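Local coordinates for protein aspartate aminotransferase, cytoplasmic (Schizosaccharomyces pombe 972h-, PDB 6JPK) that catalyses the reversible, pyridoxal 5'-phosphate-dependent transfer of an amino group from L-aspartate to 2-oxoglutarate, giving oxaloacetate and L-glutamate, and works as a homodimer, at residues 165-170 / 199-204; 186-191 / 231-236; 204-209 / 241-246. The protein carries 1 engineered substitution. All coordinates share one frame; numbering follows the deposited sequence.

Contact 1. Residues 165-170 / 199-204; sequences FDYEGM and REQWLS
Tyr-167 and Gln-201 illustrate how one amide side chain can serve two aromatic rings at once. The glutamine's aliphatic part lies over one face of the Tyr-167 ring, with CG 4.0 Å from the ring centroid in a CH-pi contact displaced toward the rim. The amide and ring planes are only 20° apart, and NE2 reaches back to Tyr-167 CB at 3.5 Å. Toward Phe-165 the same amide stands almost upright, its plane 82° from that ring, and Gln-201 OE1 approaches the ring edge in plane, 3.4 Å from Phe-165 CD2. OE1 also accepts from Thr-198 N, while a water bridges Gln-201 NE2 to Phe-165 O, fixing both ends of the amide. With CG anti to the backbone nitrogen (chi1 165°), Tyr-167 carries its hydroxyl across to the second helix, where Tyr-167 OH and Ser-204 OG share a short 2.6 Å hydrogen bond. A phenylalanine in place of Tyr-167 would keep the ring face but would probably leave Ser-204 OG without this mate. Asp-166 N-caps the first helix, OD1 accepting from Gly-169 N above the carboxylate plane. The contact thus joins the start of helix 167-176 to the start of helix 199-211, beside edge strand 164-165 of the mixed sheet; next to it Phe-165 meets Tyr-157 of strand 152-159, and both Phe-165 and Met-170 pack on Ile-205.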
loop_
_atom_site.group_PDB
_atom_site.type_symbol
_atom_site.label_atom_id
_atom_site.label_comp_id
_atom_site.label_asym_id
_atom_site.label_seq_id
_atom_site.Cartn_x
_atom_site.Cartn_y
_atom_site.Cartn_z
ATOM N N PHE A 165 20.041 20.608 19.261
ATOM C CA PHE A 165 18.996 21.119 18.385
ATOM C C PHE A 165 19.251 22.597 18.098
ATOM O O PHE A 165 19.422 23.397 19.022
ATOM C CB PHE A 165 17.626 20.899 19.046
ATOM C CG PHE A 165 16.489 21.726 18.456
ATOM C CD1 PHE A 165 16.258 21.767 17.089
ATOM C CD2 PHE A 165 15.632 22.426 19.290
ATOM C CE1 PHE A 165 15.208 22.527 16.560
ATOM C CE2 PHE A 165 14.569 23.185 18.772
ATOM C CZ PHE A 165 14.363 23.241 17.406
ATOM N N ASP A 166 19.278 22.952 16.810
ATOM C CA ASP A 166 19.509 24.332 16.375
ATOM C C ASP A 166 18.194 25.114 16.467
ATOM O O ASP A 166 17.542 25.451 15.475
ATOM C CB ASP A 166 20.091 24.349 14.966
ATOM C CG ASP A 166 20.553 25.730 14.539
ATOM O OD1 ASP A 166 20.309 26.707 15.287
ATOM O OD2 ASP A 166 21.152 25.839 13.443
ATOM N N TYR A 167 17.813 25.399 17.707
ATOM C CA TYR A 167 16.562 26.102 17.978
ATOM C C TYR A 167 16.518 27.466 17.292
ATOM O O TYR A 167 15.521 27.822 16.651
ATOM C CB TYR A 167 16.393 26.240 19.491
ATOM C CG TYR A 167 15.359 27.231 19.930
ATOM C CD1 TYR A 167 14.001 26.991 19.728
ATOM C CD2 TYR A 167 15.735 28.410 20.565
ATOM C CE1 TYR A 167 13.042 27.909 20.145
ATOM C CE2 TYR A 167 14.788 29.335 20.985
ATOM C CZ TYR A 167 13.447 29.078 20.778
ATOM O OH TYR A 167 12.518 30.001 21.200
ATOM N N GLU A 168 17.588 28.252 17.425
ATOM C CA GLU A 168 17.566 29.604 16.868
ATOM C C GLU A 168 17.513 29.583 15.343
ATOM O O GLU A 168 16.841 30.419 14.733
ATOM C CB GLU A 168 18.780 30.401 17.353
ATOM C CG GLU A 168 18.816 30.650 18.873
ATOM C CD GLU A 168 17.735 31.611 19.375
ATOM O OE1 GLU A 168 17.224 32.433 18.579
ATOM O OE2 GLU A 168 17.403 31.549 20.581
ATOM N N GLY A 169 18.210 28.636 14.709
ATOM C CA GLY A 169 18.127 28.519 13.260
ATOM C C GLY A 169 16.750 28.099 12.771
ATOM O O GLY A 169 16.236 28.648 11.789
ATOM N N MET A 170 16.133 27.116 13.434
ATOM C CA MET A 170 14.775 26.724 13.061
ATOM C C MET A 170 13.794 27.883 13.239
ATOM O O MET A 170 12.996 28.187 12.343
ATOM C CB MET A 170 14.334 25.510 13.887
ATOM C CG MET A 170 12.863 25.131 13.688
ATOM S SD MET A 170 12.463 23.533 14.418
ATOM C CE MET A 170 10.755 23.314 13.847
ATOM N N ARG A 199 9.891 21.381 25.805
ATOM C CA ARG A 199 8.533 21.919 25.803
ATOM C C ARG A 199 8.547 23.434 25.664
ATOM O O ARG A 199 7.765 24.000 24.890
ATOM C CB ARG A 199 7.787 21.479 27.059
ATOM C CG ARG A 199 7.504 19.972 27.019
ATOM C CD ARG A 199 6.577 19.533 28.115
ATOM N NE ARG A 199 6.325 18.097 28.032
ATOM C CZ ARG A 199 5.517 17.439 28.855
ATOM N NH1 ARG A 199 4.890 18.093 29.824
ATOM N NH2 ARG A 199 5.333 16.134 28.705
ATOM N N GLU A 200 9.457 24.100 26.376
ATOM C CA GLU A 200 9.638 25.543 26.231
ATOM C C GLU A 200 9.964 25.936 24.789
ATOM O O GLU A 200 9.408 26.904 24.255
ATOM C CB GLU A 200 10.743 26.014 27.187
ATOM C CG GLU A 200 11.117 27.480 27.067
ATOM C CD GLU A 200 12.402 27.820 27.813
ATOM O OE1 GLU A 200 12.429 27.676 29.056
ATOM O OE2 GLU A 200 13.392 28.221 27.153
ATOM N N GLN A 201 10.894 25.222 24.148
ATOM C CA GLN A 201 11.217 25.536 22.757
ATOM C C GLN A 201 10.021 25.288 21.838
ATOM O O GLN A 201 9.772 26.065 20.903
ATOM C CB GLN A 201 12.425 24.719 22.305
ATOM C CG GLN A 201 13.735 25.146 22.966
ATOM C CD GLN A 201 14.864 24.186 22.682
ATOM O OE1 GLN A 201 14.639 22.984 22.502
ATOM N NE2 GLN A 201 16.091 24.705 22.638
ATOM N N TRP A 202 9.268 24.208 22.093
ATOM C CA TRP A 202 8.080 23.909 21.295
ATOM C C TRP A 202 7.073 25.050 21.338
ATOM O O TRP A 202 6.471 25.397 20.312
ATOM C CB TRP A 202 7.406 22.635 21.799
ATOM C CG TRP A 202 7.840 21.350 21.162
ATOM C CD1 TRP A 202 8.321 20.245 21.799
ATOM C CD2 TRP A 202 7.774 21.018 19.773
ATOM N NE1 TRP A 202 8.571 19.245 20.888
ATOM C CE2 TRP A 202 8.244 19.697 19.638
ATOM C CE3 TRP A 202 7.363 21.712 18.629
ATOM C CZ2 TRP A 202 8.331 19.058 18.400
ATOM C CZ3 TRP A 202 7.438 21.074 17.409
ATOM C CH2 TRP A 202 7.926 19.758 17.303
ATOM N N LEU A 203 6.832 25.607 22.527
ATOM C CA LEU A 203 5.842 26.673 22.651
ATOM C C LEU A 203 6.242 27.880 21.813
ATOM O O LEU A 203 5.402 28.499 21.151
ATOM C CB LEU A 203 5.681 27.068 24.120
ATOM C CG LEU A 203 5.120 26.000 25.065
ATOM C CD1 LEU A 203 5.067 26.554 26.487
ATOM C CD2 LEU A 203 3.741 25.533 24.605
ATOM N N SER A 204 7.530 28.223 21.824
ATOM C CA SER A 204 8.015 29.310 20.978
ATOM C C SER A 204 7.929 28.944 19.495
ATOM O O SER A 204 7.614 29.798 18.657
ATOM C CB SER A 204 9.444 29.655 21.389
ATOM O OG SER A 204 10.081 30.464 20.422
HETATM O O HOH W 1 18.691 23.460 21.696
#

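Contact 2. Residues 186-191 / 231-236; sequences HACAHN and NRDSWA
The sulfur of Cys-188 lies to one side of the Asp-233 carboxylate plane, displaced over CB (Cys-188 SG to Asp-233 CB 3.6 Å) rather than over the carboxylate itself. Asp-233 OD1 accepts from Ser-227 OG, which holds the carboxylate. The other flat groups belong to the loop itself: His-190 CD2 lies 3.3 Å above the plane of the His-186 ring, over its centre, and the His-190 ring stacks in turn with Tyr-157. Cys-188 SG reaches Asp-233 from a position between its own backbone nitrogen and carbonyl carbon (chi1 67°). Beside this pair the backbones meet through a bridging water, which donates to Ala-187 O and to Asp-233 O (2.6 Å) and accepts from Ala-236 N. Ala-236 CB rests 4.0 Å from Ala-187 O. The water sits at the break between helices 230-233 and 235-241, supplying partners for polar groups where helical bonding is interrupted. Further along the loop comes Asn-191, which by similarity binds L-aspartate, and the Asp-233 side chain lies about 10 Å from that of Lys-255, the probable cofactor-bearing lysine. Chemically, then, the loop that leads to Asn-191 is joined to the helix break chiefly through main-chain groups and one solvent molecule, with the sulfur of Cys-188 packed alongside.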
loop_
_atom_site.group_PDB
_atom_site.type_symbol
_atom_site.label_atom_id
_atom_site.label_comp_id
_atom_site.label_asym_id
_atom_site.label_seq_id
_atom_site.Cartn_x
_atom_site.Cartn_y
_atom_site.Cartn_z
ATOM N N HIS A 186 8.528 16.745 13.366
ATOM C CA HIS A 186 8.655 15.451 14.030
ATOM C C HIS A 186 8.062 15.582 15.430
ATOM O O HIS A 186 8.527 16.410 16.220
ATOM C CB HIS A 186 10.121 15.018 14.124
ATOM C CG HIS A 186 10.822 14.886 12.802
ATOM N ND1 HIS A 186 11.449 13.720 12.409
ATOM C CD2 HIS A 186 11.024 15.778 11.800
ATOM C CE1 HIS A 186 11.988 13.897 11.212
ATOM N NE2 HIS A 186 11.740 15.135 10.819
ATOM N N ALA A 187 7.057 14.761 15.747
ATOM C CA ALA A 187 6.362 14.904 17.029
ATOM C C ALA A 187 7.262 14.552 18.208
ATOM O O ALA A 187 7.178 15.190 19.260
ATOM C CB ALA A 187 5.113 14.035 17.058
ATOM N N CYS A 188 8.090 13.510 18.071
ATOM C CA CYS A 188 9.081 13.145 19.087
ATOM C C CYS A 188 10.078 12.176 18.470
ATOM O O CYS A 188 9.817 11.574 17.424
ATOM C CB CYS A 188 8.444 12.516 20.328
ATOM S SG CYS A 188 7.688 10.897 20.044
ATOM N N ALA A 189 11.214 12.011 19.146
ATOM C CA ALA A 189 12.270 11.115 18.682
ATOM C C ALA A 189 12.628 11.433 17.230
ATOM O O ALA A 189 12.369 10.666 16.296
ATOM C CB ALA A 189 11.860 9.649 18.826
ATOM N N HIS A 190 13.195 12.621 17.073
ATOM C CA HIS A 190 13.560 13.109 15.756
ATOM C C HIS A 190 14.452 12.110 15.036
ATOM O O HIS A 190 15.422 11.593 15.601
ATOM C CB HIS A 190 14.270 14.461 15.868
ATOM C CG HIS A 190 14.670 15.026 14.544
ATOM N ND1 HIS A 190 15.916 14.814 13.987
ATOM C CD2 HIS A 190 13.982 15.776 13.652
ATOM C CE1 HIS A 190 15.979 15.417 12.815
ATOM N NE2 HIS A 190 14.821 16.014 12.590
ATOM N N ASN A 191 14.107 11.835 13.785
ATOM C CA ASN A 191 14.867 10.939 12.927
ATOM C C ASN A 191 15.546 11.798 11.873
ATOM O O ASN A 191 14.835 12.461 11.107
ATOM C CB ASN A 191 13.919 9.912 12.280
ATOM C CG ASN A 191 14.619 8.971 11.303
ATOM O OD1 ASN A 191 15.823 9.040 11.102
ATOM N ND2 ASN A 191 13.850 8.063 10.706
ATOM N N ASN A 231 1.272 9.419 26.313
ATOM C CA ASN A 231 0.843 10.819 26.356
ATOM C C ASN A 231 2.028 11.779 26.344
ATOM O O ASN A 231 1.925 12.870 25.772
ATOM C CB ASN A 231 -0.034 11.079 27.586
ATOM C CG ASN A 231 -1.380 10.389 27.488
ATOM O OD1 ASN A 231 -1.737 9.853 26.440
ATOM N ND2 ASN A 231 -2.129 10.392 28.577
ATOM N N ARG A 232 3.153 11.403 26.970
ATOM C CA ARG A 232 4.364 12.217 26.865
ATOM C C ARG A 232 4.824 12.324 25.418
ATOM O O ARG A 232 5.225 13.401 24.962
ATOM C CB ARG A 232 5.479 11.621 27.725
ATOM C CG ARG A 232 6.800 12.387 27.683
ATOM C CD ARG A 232 7.861 11.667 28.528
ATOM N NE ARG A 232 7.363 11.393 29.876
ATOM C CZ ARG A 232 7.861 10.472 30.701
ATOM N NH1 ARG A 232 8.884 9.708 30.324
ATOM N NH2 ARG A 232 7.325 10.308 31.908
ATOM N N ASP A 233 4.780 11.220 24.676
ATOM C CA ASP A 233 5.303 11.257 23.314
ATOM C C ASP A 233 4.371 11.982 22.348
ATOM O O ASP A 233 4.841 12.483 21.323
ATOM C CB ASP A 233 5.603 9.837 22.829
ATOM C CG ASP A 233 6.800 9.218 23.557
ATOM O OD1 ASP A 233 7.450 9.950 24.344
ATOM O OD2 ASP A 233 7.081 8.011 23.363
ATOM N N SER A 234 3.081 12.087 22.667
ATOM C CA SER A 234 2.140 12.869 21.872
ATOM C C SER A 234 1.935 14.284 22.417
ATOM O O SER A 234 1.012 14.980 21.971
ATOM C CB SER A 234 0.787 12.146 21.781
ATOM O OG SER A 234 0.147 12.082 23.054
ATOM N N TRP A 235 2.784 14.729 23.346
ATOM C CA TRP A 235 2.581 16.021 24.003
ATOM C C TRP A 235 2.517 17.174 23.002
ATOM O O TRP A 235 1.667 18.065 23.126
ATOM C CB TRP A 235 3.696 16.285 25.030
ATOM C CG TRP A 235 3.521 17.635 25.685
ATOM C CD1 TRP A 235 2.789 17.912 26.803
ATOM C CD2 TRP A 235 4.035 18.893 25.217
ATOM N NE1 TRP A 235 2.839 19.266 27.078
ATOM C CE2 TRP A 235 3.601 19.886 26.120
ATOM C CE3 TRP A 235 4.836 19.271 24.131
ATOM C CZ2 TRP A 235 3.927 21.246 25.962
ATOM C CZ3 TRP A 235 5.164 20.626 23.976
ATOM C CH2 TRP A 235 4.710 21.591 24.893
ATOM N N ALA A 236 3.418 17.185 22.013
ATOM C CA ALA A 236 3.472 18.302 21.073
ATOM C C ALA A 236 2.200 18.394 20.243
ATOM O O ALA A 236 1.688 19.496 20.006
ATOM C CB ALA A 236 4.699 18.172 20.163
HETATM O O HOH W 2 4.874 14.999 20.846
#

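Contact 3. Residues 204-209 / 241-246; sequences SIFESL and VKYNKD
Phe-206 and Tyr-243 meet where the tyrosine's far end is laid against the root of the phenylalanine. Tyr-243 CE1 is the atom that does most of the touching, 3.6 Å from Phe-206 CB and equally near Phe-206 CD2. Tyr-243 OH follows it in, 3.7 Å from Phe-206 CB. The two side chains cross at about a right angle; their ring planes are inclined at 65° and the centroids lie 5.8 Å apart, an oblique aromatic pair. Both side chains have CG anti to their own carbonyl carbon (chi1 -68° for Phe-206), which turns them toward each other. In the next shell, Phe-206 meets the Trp-202 ring on its own helix and forms an edge-to-face pair with Phe-240, while Tyr-243 packs on Leu-203 and Leu-210, one helical turn to each side of Phe-206. Tyr-243 is held in a type I beta turn from Val-241 to Asn-244, closed by the 3.1 Å bond from Asn-244 N to Val-241 O. Asn-244, at positive phi (57°), turns the chain away from helix 235-241 toward strand 247-252. At the far end of this linker Asp-246 accepts from Tyr-269 OH and from the backbone nitrogens of Ser-2 and Asp-3 of the second subunit. The contact is therefore held by dispersion and shape: carbon meets carbon on a helix flank, and the tyrosine hydroxyl comes in against hydrocarbon, while polar bonds such as those of Asp-246 lie farther along the linker.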
loop_
_atom_site.group_PDB
_atom_site.type_symbol
_atom_site.label_atom_id
_atom_site.label_comp_id
_atom_site.label_asym_id
_atom_site.label_seq_id
_atom_site.Cartn_x
_atom_site.Cartn_y
_atom_site.Cartn_z
ATOM N N SER A 204 7.530 28.223 21.824
ATOM C CA SER A 204 8.015 29.310 20.978
ATOM C C SER A 204 7.929 28.944 19.495
ATOM O O SER A 204 7.614 29.798 18.657
ATOM C CB SER A 204 9.444 29.655 21.389
ATOM O OG SER A 204 10.081 30.464 20.422
ATOM N N ILE A 205 8.198 27.682 19.149
ATOM C CA ILE A 205 8.036 27.235 17.767
ATOM C C ILE A 205 6.580 27.380 17.321
ATOM O O ILE A 205 6.293 27.882 16.225
ATOM C CB ILE A 205 8.534 25.785 17.609
ATOM C CG1 ILE A 205 10.058 25.723 17.674
ATOM C CG2 ILE A 205 8.049 25.180 16.292
ATOM C CD1 ILE A 205 10.583 24.302 17.872
ATOM N N PHE A 206 5.638 26.942 18.162
ATOM C CA PHE A 206 4.221 27.053 17.810
ATOM C C PHE A 206 3.808 28.506 17.631
ATOM O O PHE A 206 3.073 28.841 16.694
ATOM C CB PHE A 206 3.346 26.389 18.878
ATOM C CG PHE A 206 3.491 24.893 18.944
ATOM C CD1 PHE A 206 3.846 24.169 17.817
ATOM C CD2 PHE A 206 3.278 24.215 20.141
ATOM C CE1 PHE A 206 3.972 22.791 17.875
ATOM C CE2 PHE A 206 3.403 22.834 20.208
ATOM C CZ PHE A 206 3.751 22.122 19.073
ATOM N N GLU A 207 4.281 29.388 18.517
ATOM C CA GLU A 207 3.937 30.805 18.419
ATOM C C GLU A 207 4.340 31.386 17.066
ATOM O O GLU A 207 3.568 32.115 16.432
ATOM C CB GLU A 207 4.606 31.589 19.554
ATOM C CG GLU A 207 4.325 33.088 19.512
ATOM C CD GLU A 207 5.593 33.941 19.558
ATOM O OE1 GLU A 207 6.504 33.620 20.361
ATOM O OE2 GLU A 207 5.680 34.932 18.786
ATOM N N SER A 208 5.559 31.093 16.613
ATOM C CA SER A 208 6.012 31.662 15.349
ATOM C C SER A 208 5.323 31.004 14.156
ATOM O O SER A 208 5.031 31.680 13.160
ATOM C CB SER A 208 7.528 31.542 15.238
ATOM O OG SER A 208 8.163 32.405 16.168
ATOM N N LEU A 209 5.052 29.689 14.233
ATOM C CA LEU A 209 4.292 29.030 13.171
ATOM C C LEU A 209 2.915 29.664 12.997
ATOM O O LEU A 209 2.458 29.866 11.867
ATOM C CB LEU A 209 4.146 27.530 13.461
ATOM C CG LEU A 209 5.360 26.606 13.312
ATOM C CD1 LEU A 209 5.101 25.283 14.044
ATOM C CD2 LEU A 209 5.670 26.336 11.844
ATOM N N VAL A 241 -3.166 21.429 19.570
ATOM C CA VAL A 241 -4.630 21.465 19.506
ATOM C C VAL A 241 -5.182 22.725 20.162
ATOM O O VAL A 241 -6.196 23.278 19.711
ATOM C CB VAL A 241 -5.234 20.199 20.151
ATOM C CG1 VAL A 241 -6.773 20.316 20.224
ATOM C CG2 VAL A 241 -4.833 18.949 19.374
ATOM N N LYS A 242 -4.522 23.207 21.219
ATOM C CA LYS A 242 -4.978 24.388 21.947
ATOM C C LYS A 242 -5.096 25.623 21.064
ATOM O O LYS A 242 -5.828 26.551 21.418
ATOM C CB LYS A 242 -4.013 24.706 23.090
ATOM C CG LYS A 242 -3.810 23.560 24.067
ATOM C CD LYS A 242 -2.818 23.959 25.158
ATOM C CE LYS A 242 -2.736 22.898 26.246
ATOM N NZ LYS A 242 -1.723 23.273 27.277
ATOM N N TYR A 243 -4.383 25.674 19.943
ATOM C CA TYR A 243 -4.367 26.871 19.113
ATOM C C TYR A 243 -5.511 26.928 18.104
ATOM O O TYR A 243 -5.659 27.949 17.431
ATOM C CB TYR A 243 -3.024 26.982 18.386
ATOM C CG TYR A 243 -1.838 27.020 19.319
ATOM C CD1 TYR A 243 -0.987 25.935 19.432
ATOM C CD2 TYR A 243 -1.575 28.138 20.101
ATOM C CE1 TYR A 243 0.091 25.956 20.295
ATOM C CE2 TYR A 243 -0.476 28.176 20.951
ATOM C CZ TYR A 243 0.341 27.069 21.051
ATOM O OH TYR A 243 1.420 27.076 21.905
ATOM N N ASN A 244 -6.304 25.860 17.976
ATOM C CA ASN A 244 -7.509 25.842 17.135
ATOM C C ASN A 244 -7.190 26.194 15.674
ATOM O O ASN A 244 -7.863 27.015 15.046
ATOM C CB ASN A 244 -8.586 26.775 17.720
ATOM C CG ASN A 244 -10.020 26.403 17.289
ATOM O OD1 ASN A 244 -10.349 25.231 17.051
ATOM N ND2 ASN A 244 -10.882 27.419 17.198
ATOM N N LYS A 245 -6.137 25.569 15.137
ATOM C CA LYS A 245 -5.823 25.586 13.710
ATOM C C LYS A 245 -5.953 24.169 13.163
ATOM O O LYS A 245 -5.489 23.220 13.792
ATOM C CB LYS A 245 -4.396 26.119 13.451
ATOM C CG LYS A 245 -4.139 27.525 14.015
ATOM C CD LYS A 245 -4.414 28.637 12.995
ATOM C CE LYS A 245 -3.236 28.767 12.028
ATOM N NZ LYS A 245 -3.322 29.830 10.965
ATOM N N ASP A 246 -6.582 23.995 12.004
ATOM C CA ASP A 246 -6.598 22.642 11.466
ATOM C C ASP A 246 -5.179 22.237 11.044
ATOM O O ASP A 246 -4.336 23.087 10.734
ATOM C CB ASP A 246 -7.617 22.479 10.320
ATOM C CG ASP A 246 -7.624 23.628 9.299
ATOM O OD1 ASP A 246 -7.503 24.814 9.681
ATOM O OD2 ASP A 246 -7.839 23.334 8.092
#

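In the fold
Along the chain the six segments run 165-170, 186-191, 199-204, 204-209, 231-236 and 241-246, so that contact 2 interleaves with both others, whereas contact 1 closes before contact 3 opens. Their centres form a compact triangle, 13 to 15 Å on each side. Helix 199-211 supplies one side of contacts 1 and 3, which share Ser-204, and its Trp-202 reaches His-186 and Ala-236 of contact 2. All three lie in the large domain of this fold-type I PLP enzyme, where helices pack on the mixed sheet. Contact 2 is nearest the chain's centre; together they anchor helix 199-211 beside the loop that carries Asn-191, probably a substrate-binding residue.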